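Local coordinates for protein ubiquitin-conjugating enzyme E2, putative (Trypanosoma cruzi, PDB 4DS2) that probably acts as an E2 enzyme of the UBC family, carrying activated ubiquitin or a related modifier as a thioester and passing it on toward substrates, at residues A[47-59]-A[68-80]. Numbering follows the deposited sequence.
Sequences DTIYNWILKVKAP and GNTYQLSVLFSDD
The CE1 corner of the F77 ring comes over one face of the W52 indole, CE1 lying 3.4 Å from W52 CE2. The F77 ring is inclined at 44° to the five-membered ring of the indole. With W52 CG beside its backbone N and the indole turned by chi2 -4°, NE1 reaches back to donate a bent bond to I49 O (2.8 Å), which would help to hold the rotation of the indole. Y50 O accepts a nearly straight bond from F77 N (2.8 Å, 173°) and also lies at the edge of the F77 ring. From here a ladder of backbone bonds runs through the hydrogen-bonded pairs W52–V75, L54–L73 and V56–Y71, joining 51-57 and 70-76 as the two central strands of the antiparallel four-stranded sheet of the UBC fold. Between these pairs, on the other, partly exposed side of the sheet, I53 is paired with S74 and K55 with Q72, the K55 and Q72 chains lying side by side. On the buried face V56 CG2 meets L73 CD1 at 3.4 Å, and L54 CD1 approaches V75 CG2 at 4.2 Å. Helix 120-132 covers this face, with I124 against L54, L128 against V56 and F132 against A58, whose CB also touches Y71 CE1 (4.1 Å), while L17 and L20 of helix 11-27 pack on W52. The Y50 hydroxyl is hydrogen-bonded to I8 O and that of Y71 to Y64 O.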
ATOM      1  N   ASP A  47      -0.023  15.983  -5.040  1.00 35.45           N
ATOM      2  CA  ASP A  47      -1.094  16.966  -4.965  1.00 35.32           C
ATOM      3  C   ASP A  47      -0.832  17.691  -3.648  1.00 35.25           C
ATOM      4  O   ASP A  47      -1.473  17.373  -2.629  1.00 34.13           O
ATOM      5  CB  ASP A  47      -2.439  16.240  -4.925  1.00 35.99           C
ATOM      6  CG  ASP A  47      -3.600  17.155  -4.559  1.00 37.14           C
ATOM      7  OD1 ASP A  47      -3.455  18.387  -4.592  1.00 35.47           O
ATOM      8  OD2 ASP A  47      -4.683  16.616  -4.251  1.00 39.65           O
ATOM      9  N   THR A  48       0.114  18.651  -3.654  1.00 43.33           N
ATOM     10  CA  THR A  48       0.726  19.138  -2.420  1.00 41.50           C
ATOM     11  C   THR A  48       1.742  18.086  -2.152  1.00 39.41           C
ATOM     12  O   THR A  48       1.591  16.984  -2.665  1.00 38.18           O
ATOM     13  CB  THR A  48      -0.323  19.220  -1.302  1.00 42.42           C
ATOM     14  OG1 THR A  48      -1.112  20.404  -1.503  1.00 45.02           O
ATOM     15  CG2 THR A  48       0.267  19.281  -0.016  1.00 41.28           C
ATOM     16  N   ILE A  49       2.806  18.397  -1.405  1.00 38.92           N
ATOM     17  CA  ILE A  49       3.802  17.360  -1.055  1.00 36.72           C
ATOM     18  C   ILE A  49       3.247  16.346  -0.062  1.00 35.55           C
ATOM     19  O   ILE A  49       3.835  15.299   0.162  1.00 34.98           O
ATOM     20  CB  ILE A  49       5.124  17.942  -0.520  1.00 36.62           C
ATOM     21  CG1 ILE A  49       4.920  18.691   0.815  1.00 37.66           C
ATOM     22  CG2 ILE A  49       5.737  18.885  -1.544  1.00 37.08           C
ATOM     23  CD1 ILE A  49       6.187  19.086   1.535  1.00 36.55           C
ATOM     24  N   TYR A  50       2.087  16.670   0.486  1.00 37.51           N
ATOM     25  CA  TYR A  50       1.430  15.929   1.561  1.00 38.27           C
ATOM     26  C   TYR A  50       0.524  14.839   1.074  1.00 40.04           C
ATOM     27  O   TYR A  50       0.022  14.036   1.870  1.00 41.72           O
ATOM     28  CB  TYR A  50       0.619  16.897   2.436  1.00 39.52           C
ATOM     29  CG  TYR A  50       1.544  17.822   3.195  1.00 39.25           C
ATOM     30  CD1 TYR A  50       2.117  17.422   4.405  1.00 38.49           C
ATOM     31  CD2 TYR A  50       1.927  19.037   2.650  1.00 39.78           C
ATOM     32  CE1 TYR A  50       2.990  18.245   5.074  1.00 39.31           C
ATOM     33  CE2 TYR A  50       2.806  19.863   3.304  1.00 41.34           C
ATOM     34  CZ  TYR A  50       3.328  19.463   4.514  1.00 40.62           C
ATOM     35  OH  TYR A  50       4.171  20.303   5.162  1.00 42.13           O
ATOM     36  N   ASN A  51       0.372  14.763  -0.239  1.00 41.06           N
ATOM     37  CA  ASN A  51      -0.499  13.840  -0.827  1.00 40.45           C
ATOM     38  C   ASN A  51       0.131  13.257  -2.090  1.00 39.76           C
ATOM     39  O   ASN A  51       0.304  13.941  -3.110  1.00 39.33           O
ATOM     40  CB  ASN A  51      -1.775  14.567  -1.087  1.00 44.81           C
ATOM     41  CG  ASN A  51      -2.928  13.688  -0.872  1.00 48.67           C
ATOM     42  OD1 ASN A  51      -3.047  12.626  -1.517  1.00 51.86           O
ATOM     43  ND2 ASN A  51      -3.746  14.050   0.111  1.00 51.13           N
ATOM     44  N   TRP A  52       0.532  11.991  -2.005  1.00 38.59           N
ATOM     45  CA  TRP A  52       1.134  11.327  -3.148  1.00 38.95           C
ATOM     46  C   TRP A  52       0.171  10.327  -3.676  1.00 38.42           C
ATOM     47  O   TRP A  52      -0.222   9.451  -2.964  1.00 37.49           O
ATOM     48  CB  TRP A  52       2.404  10.588  -2.780  1.00 39.24           C
ATOM     49  CG  TRP A  52       3.479  11.338  -2.029  1.00 39.02           C
ATOM     50  CD1 TRP A  52       3.528  12.684  -1.664  1.00 39.57           C
ATOM     51  CD2 TRP A  52       4.749  10.774  -1.582  1.00 38.52           C
ATOM     52  NE1 TRP A  52       4.696  12.969  -1.018  1.00 38.73           N
ATOM     53  CE2 TRP A  52       5.479  11.860  -0.946  1.00 38.70           C
ATOM     54  CE3 TRP A  52       5.336   9.513  -1.655  1.00 38.12           C
ATOM     55  CZ2 TRP A  52       6.740  11.671  -0.398  1.00 38.94           C
ATOM     56  CZ3 TRP A  52       6.607   9.327  -1.101  1.00 38.61           C
ATOM     57  CH2 TRP A  52       7.293  10.395  -0.489  1.00 39.77           C
ATOM     58  N   ILE A  53      -0.224  10.480  -4.933  1.00 41.76           N
ATOM     59  CA  ILE A  53      -1.053   9.507  -5.654  1.00 42.18           C
ATOM     60  C   ILE A  53      -0.109   8.577  -6.431  1.00 41.55           C
ATOM     61  O   ILE A  53       0.730   9.036  -7.216  1.00 41.04           O
ATOM     62  CB  ILE A  53      -2.028  10.203  -6.639  1.00 44.46           C
ATOM     63  CG1 ILE A  53      -2.827  11.326  -5.920  1.00 45.64           C
ATOM     64  CG2 ILE A  53      -2.963   9.165  -7.294  1.00 43.23           C
ATOM     65  CD1 ILE A  53      -2.274  12.731  -6.047  1.00 46.19           C
ATOM     66  N   LEU A  54      -0.225   7.282  -6.182  1.00 41.38           N
ATOM     67  CA  LEU A  54       0.593   6.265  -6.845  1.00 42.02           C
ATOM     68  C   LEU A  54      -0.243   5.322  -7.758  1.00 41.22           C
ATOM     69  O   LEU A  54      -1.430   5.099  -7.507  1.00 36.54           O
ATOM     70  CB  LEU A  54       1.297   5.397  -5.802  1.00 40.89           C
ATOM     71  CG  LEU A  54       2.179   5.964  -4.687  1.00 40.56           C
ATOM     72  CD1 LEU A  54       2.779   4.759  -3.956  1.00 38.13           C
ATOM     73  CD2 LEU A  54       3.278   6.871  -5.200  1.00 42.48           C
ATOM     74  N   LYS A  55       0.418   4.771  -8.789  1.00 41.75           N
ATOM     75  CA  LYS A  55      -0.128   3.668  -9.592  1.00 43.51           C
ATOM     76  C   LYS A  55       0.802   2.470  -9.470  1.00 42.64           C
ATOM     77  O   LYS A  55       2.019   2.601  -9.507  1.00 39.74           O
ATOM     78  CB  LYS A  55      -0.308   4.059 -11.045  1.00 46.18           C
ATOM     79  CG  LYS A  55      -1.276   5.227 -11.247  1.00 49.09           C
ATOM     80  CD  LYS A  55      -1.671   5.393 -12.716  1.00 52.35           C
ATOM     81  CE  LYS A  55      -2.317   6.729 -13.056  1.00 54.07           C
ATOM     82  NZ  LYS A  55      -2.324   6.897 -14.539  1.00 56.04           N
ATOM     83  N   VAL A  56       0.208   1.308  -9.245  1.00 44.01           N
ATOM     84  CA  VAL A  56       0.954   0.124  -8.800  1.00 43.59           C
ATOM     85  C   VAL A  56       0.443  -1.091  -9.537  1.00 46.37           C
ATOM     86  O   VAL A  56      -0.732  -1.142  -9.916  1.00 48.21           O
ATOM     87  CB  VAL A  56       0.794  -0.090  -7.271  1.00 42.38           C
ATOM     88  CG1 VAL A  56       1.433  -1.390  -6.830  1.00 41.25           C
ATOM     89  CG2 VAL A  56       1.378   1.084  -6.478  1.00 42.38           C
ATOM     90  N   LYS A  57       1.328  -2.065  -9.745  1.00 49.60           N
ATOM     91  CA  LYS A  57       0.913  -3.444 -10.090  1.00 49.29           C
ATOM     92  C   LYS A  57       1.188  -4.321  -8.893  1.00 46.03           C
ATOM     93  O   LYS A  57       2.241  -4.205  -8.278  1.00 43.02           O
ATOM     94  CB  LYS A  57       1.692  -3.974 -11.288  1.00 51.48           C
ATOM     95  CG  LYS A  57       1.493  -3.162 -12.569  1.00 55.60           C
ATOM     96  CD  LYS A  57       0.094  -3.329 -13.144  1.00 57.38           C
ATOM     97  CE  LYS A  57      -0.257  -2.178 -14.072  1.00 58.14           C
ATOM     98  NZ  LYS A  57       0.528  -2.211 -15.332  1.00 58.81           N
ATOM     99  N   ALA A  58       0.243  -5.187  -8.546  1.00 47.26           N
ATOM    100  CA  ALA A  58       0.547  -6.281  -7.616  1.00 46.64           C
ATOM    101  C   ALA A  58       1.506  -7.291  -8.280  1.00 48.62           C
ATOM    102  O   ALA A  58       1.659  -7.288  -9.516  1.00 49.83           O
ATOM    103  CB  ALA A  58      -0.720  -6.961  -7.152  1.00 44.52           C
ATOM    104  N   PRO A  59       2.166  -8.152  -7.466  1.00 50.54           N
ATOM    105  CA  PRO A  59       3.048  -9.208  -7.988  1.00 52.59           C
ATOM    106  C   PRO A  59       2.304 -10.180  -8.922  1.00 55.62           C
ATOM    107  O   PRO A  59       1.148 -10.518  -8.645  1.00 53.82           O
ATOM    108  CB  PRO A  59       3.467  -9.964  -6.715  1.00 52.01           C
ATOM    109  CG  PRO A  59       3.198  -9.046  -5.583  1.00 48.69           C
ATOM    110  CD  PRO A  59       1.980  -8.294  -6.009  1.00 48.86           C
ATOM    111  N   GLY A  68      -2.591  -8.419 -14.626  1.00 65.77           N
ATOM    112  CA  GLY A  68      -1.755  -7.213 -14.525  1.00 62.33           C
ATOM    113  C   GLY A  68      -2.567  -5.934 -14.427  1.00 61.19           C
ATOM    114  O   GLY A  68      -2.337  -4.995 -15.185  1.00 60.63           O
ATOM    115  N   ASN A  69      -3.548  -5.912 -13.522  1.00 60.67           N
ATOM    116  CA  ASN A  69      -4.388  -4.716 -13.334  1.00 61.18           C
ATOM    117  C   ASN A  69      -3.613  -3.677 -12.557  1.00 59.31           C
ATOM    118  O   ASN A  69      -2.722  -4.023 -11.772  1.00 55.62           O
ATOM    119  CB  ASN A  69      -5.670  -5.004 -12.546  1.00 61.28           C
ATOM    120  CG  ASN A  69      -6.552  -6.013 -13.207  1.00 63.98           C
ATOM    121  OD1 ASN A  69      -6.573  -6.135 -14.434  1.00 68.81           O
ATOM    122  ND2 ASN A  69      -7.316  -6.735 -12.394  1.00 62.37           N
ATOM    123  N   THR A  70      -3.997  -2.415 -12.760  1.00 60.04           N
ATOM    124  CA  THR A  70      -3.418  -1.276 -12.043  1.00 57.08           C
ATOM    125  C   THR A  70      -4.199  -1.038 -10.760  1.00 55.28           C
ATOM    126  O   THR A  70      -5.433  -1.178 -10.741  1.00 57.31           O
ATOM    127  CB  THR A  70      -3.427   0.008 -12.905  1.00 57.83           C
ATOM    128  OG1 THR A  70      -2.258   0.022 -13.726  1.00 61.24           O
ATOM    129  CG2 THR A  70      -3.410   1.270 -12.060  1.00 56.57           C
ATOM    130  N   TYR A  71      -3.466  -0.714  -9.691  1.00 49.61           N
ATOM    131  CA  TYR A  71      -4.047  -0.340  -8.410  1.00 46.03           C
ATOM    132  C   TYR A  71      -3.589   1.063  -8.084  1.00 45.96           C
ATOM    133  O   TYR A  71      -2.399   1.359  -8.133  1.00 44.13           O
ATOM    134  CB  TYR A  71      -3.590  -1.276  -7.293  1.00 43.30           C
ATOM    135  CG  TYR A  71      -4.163  -2.664  -7.377  1.00 42.88           C
ATOM    136  CD1 TYR A  71      -3.575  -3.627  -8.183  1.00 42.58           C
ATOM    137  CD2 TYR A  71      -5.289  -3.021  -6.641  1.00 43.04           C
ATOM    138  CE1 TYR A  71      -4.096  -4.903  -8.266  1.00 43.04           C
ATOM    139  CE2 TYR A  71      -5.814  -4.301  -6.709  1.00 44.07           C
ATOM    140  CZ  TYR A  71      -5.206  -5.241  -7.521  1.00 43.92           C
ATOM    141  OH  TYR A  71      -5.735  -6.507  -7.597  1.00 43.49           O
ATOM    142  N   GLN A  72      -4.536   1.918  -7.732  1.00 47.42           N
ATOM    143  CA  GLN A  72      -4.221   3.263  -7.369  1.00 47.98           C
ATOM    144  C   GLN A  72      -4.294   3.477  -5.876  1.00 48.04           C
ATOM    145  O   GLN A  72      -5.263   3.058  -5.224  1.00 44.33           O
ATOM    146  CB  GLN A  72      -5.202   4.214  -8.037  1.00 52.48           C
ATOM    147  CG  GLN A  72      -4.713   4.677  -9.391  1.00 54.72           C
ATOM    148  CD  GLN A  72      -5.819   5.220 -10.206  1.00 56.42           C
ATOM    149  OE1 GLN A  72      -6.690   4.485 -10.678  1.00 59.25           O
ATOM    150  NE2 GLN A  72      -5.805   6.520 -10.379  1.00 60.15           N
ATOM    151  N   LEU A  73      -3.281   4.180  -5.353  1.00 47.45           N
ATOM    152  CA  LEU A  73      -3.196   4.479  -3.921  1.00 45.56           C
ATOM    153  C   LEU A  73      -2.990   5.942  -3.669  1.00 45.76           C
ATOM    154  O   LEU A  73      -2.625   6.678  -4.583  1.00 47.47           O
ATOM    155  CB  LEU A  73      -2.046   3.721  -3.305  1.00 45.41           C
ATOM    156  CG  LEU A  73      -2.176   2.215  -3.409  1.00 46.26           C
ATOM    157  CD1 LEU A  73      -0.976   1.647  -4.151  1.00 45.17           C
ATOM    158  CD2 LEU A  73      -2.372   1.601  -2.038  1.00 48.38           C
ATOM    159  N   SER A  74      -3.266   6.348  -2.422  1.00 46.41           N
ATOM    160  CA  SER A  74      -2.969   7.681  -1.876  1.00 45.18           C
ATOM    161  C   SER A  74      -2.121   7.507  -0.650  1.00 44.41           C
ATOM    162  O   SER A  74      -2.496   6.768   0.264  1.00 43.30           O
ATOM    163  CB  SER A  74      -4.231   8.421  -1.401  1.00 47.91           C
ATOM    164  OG  SER A  74      -5.071   8.741  -2.481  1.00 50.76           O
ATOM    165  N   VAL A  75      -0.993   8.214  -0.621  1.00 44.50           N
ATOM    166  CA  VAL A  75      -0.187   8.372   0.577  1.00 40.86           C
ATOM    167  C   VAL A  75      -0.377   9.787   1.112  1.00 41.03           C
ATOM    168  O   VAL A  75       0.063  10.746   0.480  1.00 42.83           O
ATOM    169  CB  VAL A  75       1.285   8.129   0.255  1.00 39.80           C
ATOM    170  CG1 VAL A  75       2.125   8.181   1.524  1.00 38.96           C
ATOM    171  CG2 VAL A  75       1.442   6.819  -0.501  1.00 39.89           C
ATOM    172  N   LEU A  76      -1.044   9.901   2.256  1.00 39.41           N
ATOM    173  CA  LEU A  76      -1.292  11.163   2.923  1.00 40.37           C
ATOM    174  C   LEU A  76      -0.363  11.381   4.143  1.00 40.11           C
ATOM    175  O   LEU A  76      -0.286  10.550   5.048  1.00 38.44           O
ATOM    176  CB  LEU A  76      -2.758  11.207   3.349  1.00 43.33           C
ATOM    177  CG  LEU A  76      -3.323  12.352   4.224  1.00 46.56           C
ATOM    178  CD1 LEU A  76      -2.768  13.753   3.894  1.00 47.47           C
ATOM    179  CD2 LEU A  76      -4.861  12.320   4.119  1.00 47.99           C
ATOM    180  N   PHE A  77       0.358  12.503   4.132  1.00 38.96           N
ATOM    181  CA  PHE A  77       1.252  12.879   5.204  1.00 38.37           C
ATOM    182  C   PHE A  77       0.634  13.917   6.131  1.00 41.78           C
ATOM    183  O   PHE A  77      -0.413  14.510   5.811  1.00 46.56           O
ATOM    184  CB  PHE A  77       2.522  13.470   4.641  1.00 36.80           C
ATOM    185  CG  PHE A  77       3.382  12.481   3.930  1.00 34.27           C
ATOM    186  CD1 PHE A  77       3.073  12.089   2.632  1.00 34.35           C
ATOM    187  CD2 PHE A  77       4.505  11.966   4.532  1.00 32.97           C
ATOM    188  CE1 PHE A  77       3.886  11.197   1.945  1.00 33.36           C
ATOM    189  CE2 PHE A  77       5.323  11.061   3.864  1.00 32.91           C
ATOM    190  CZ  PHE A  77       5.028  10.696   2.557  1.00 32.87           C
ATOM    191  N   SER A  78       1.291  14.124   7.276  1.00 41.66           N
ATOM    192  CA  SER A  78       0.981  15.222   8.178  1.00 43.44           C
ATOM    193  C   SER A  78       2.182  16.141   8.381  1.00 44.40           C
ATOM    194  O   SER A  78       3.305  15.885   7.923  1.00 41.96           O
ATOM    195  CB  SER A  78       0.486  14.717   9.535  1.00 43.77           C
ATOM    196  OG  SER A  78       1.587  14.365  10.353  1.00 42.09           O
ATOM    197  N   ASP A  79       1.912  17.239   9.068  1.00 49.11           N
ATOM    198  CA  ASP A  79       2.932  18.236   9.359  1.00 52.77           C
ATOM    199  C   ASP A  79       3.975  17.676  10.286  1.00 51.44           C
ATOM    200  O   ASP A  79       5.061  18.224  10.355  1.00 54.44           O
ATOM    201  CB  ASP A  79       2.335  19.485  10.006  1.00 57.19           C
ATOM    202  CG  ASP A  79       1.268  20.112   9.149  1.00 60.74           C
ATOM    203  OD1 ASP A  79       0.116  19.600   9.181  1.00 64.86           O
ATOM    204  OD2 ASP A  79       1.583  21.091   8.427  1.00 65.07           O
ATOM    205  N   ASP A  80       3.655  16.583  10.973  1.00 49.66           N
ATOM    206  CA  ASP A  80       4.572  15.952  11.923  1.00 49.11           C
ATOM    207  C   ASP A  80       5.471  14.792  11.375  1.00 44.09           C
ATOM    208  O   ASP A  80       6.282  14.226  12.114  1.00 45.04           O
ATOM    209  CB  ASP A  80       3.758  15.483  13.128  1.00 51.83           C
ATOM    210  CG  ASP A  80       4.565  15.448  14.400  1.00 53.88           C
ATOM    211  OD1 ASP A  80       5.665  16.022  14.400  1.00 54.69           O
ATOM    212  OD2 ASP A  80       4.100  14.845  15.397  1.00 57.61           O
TER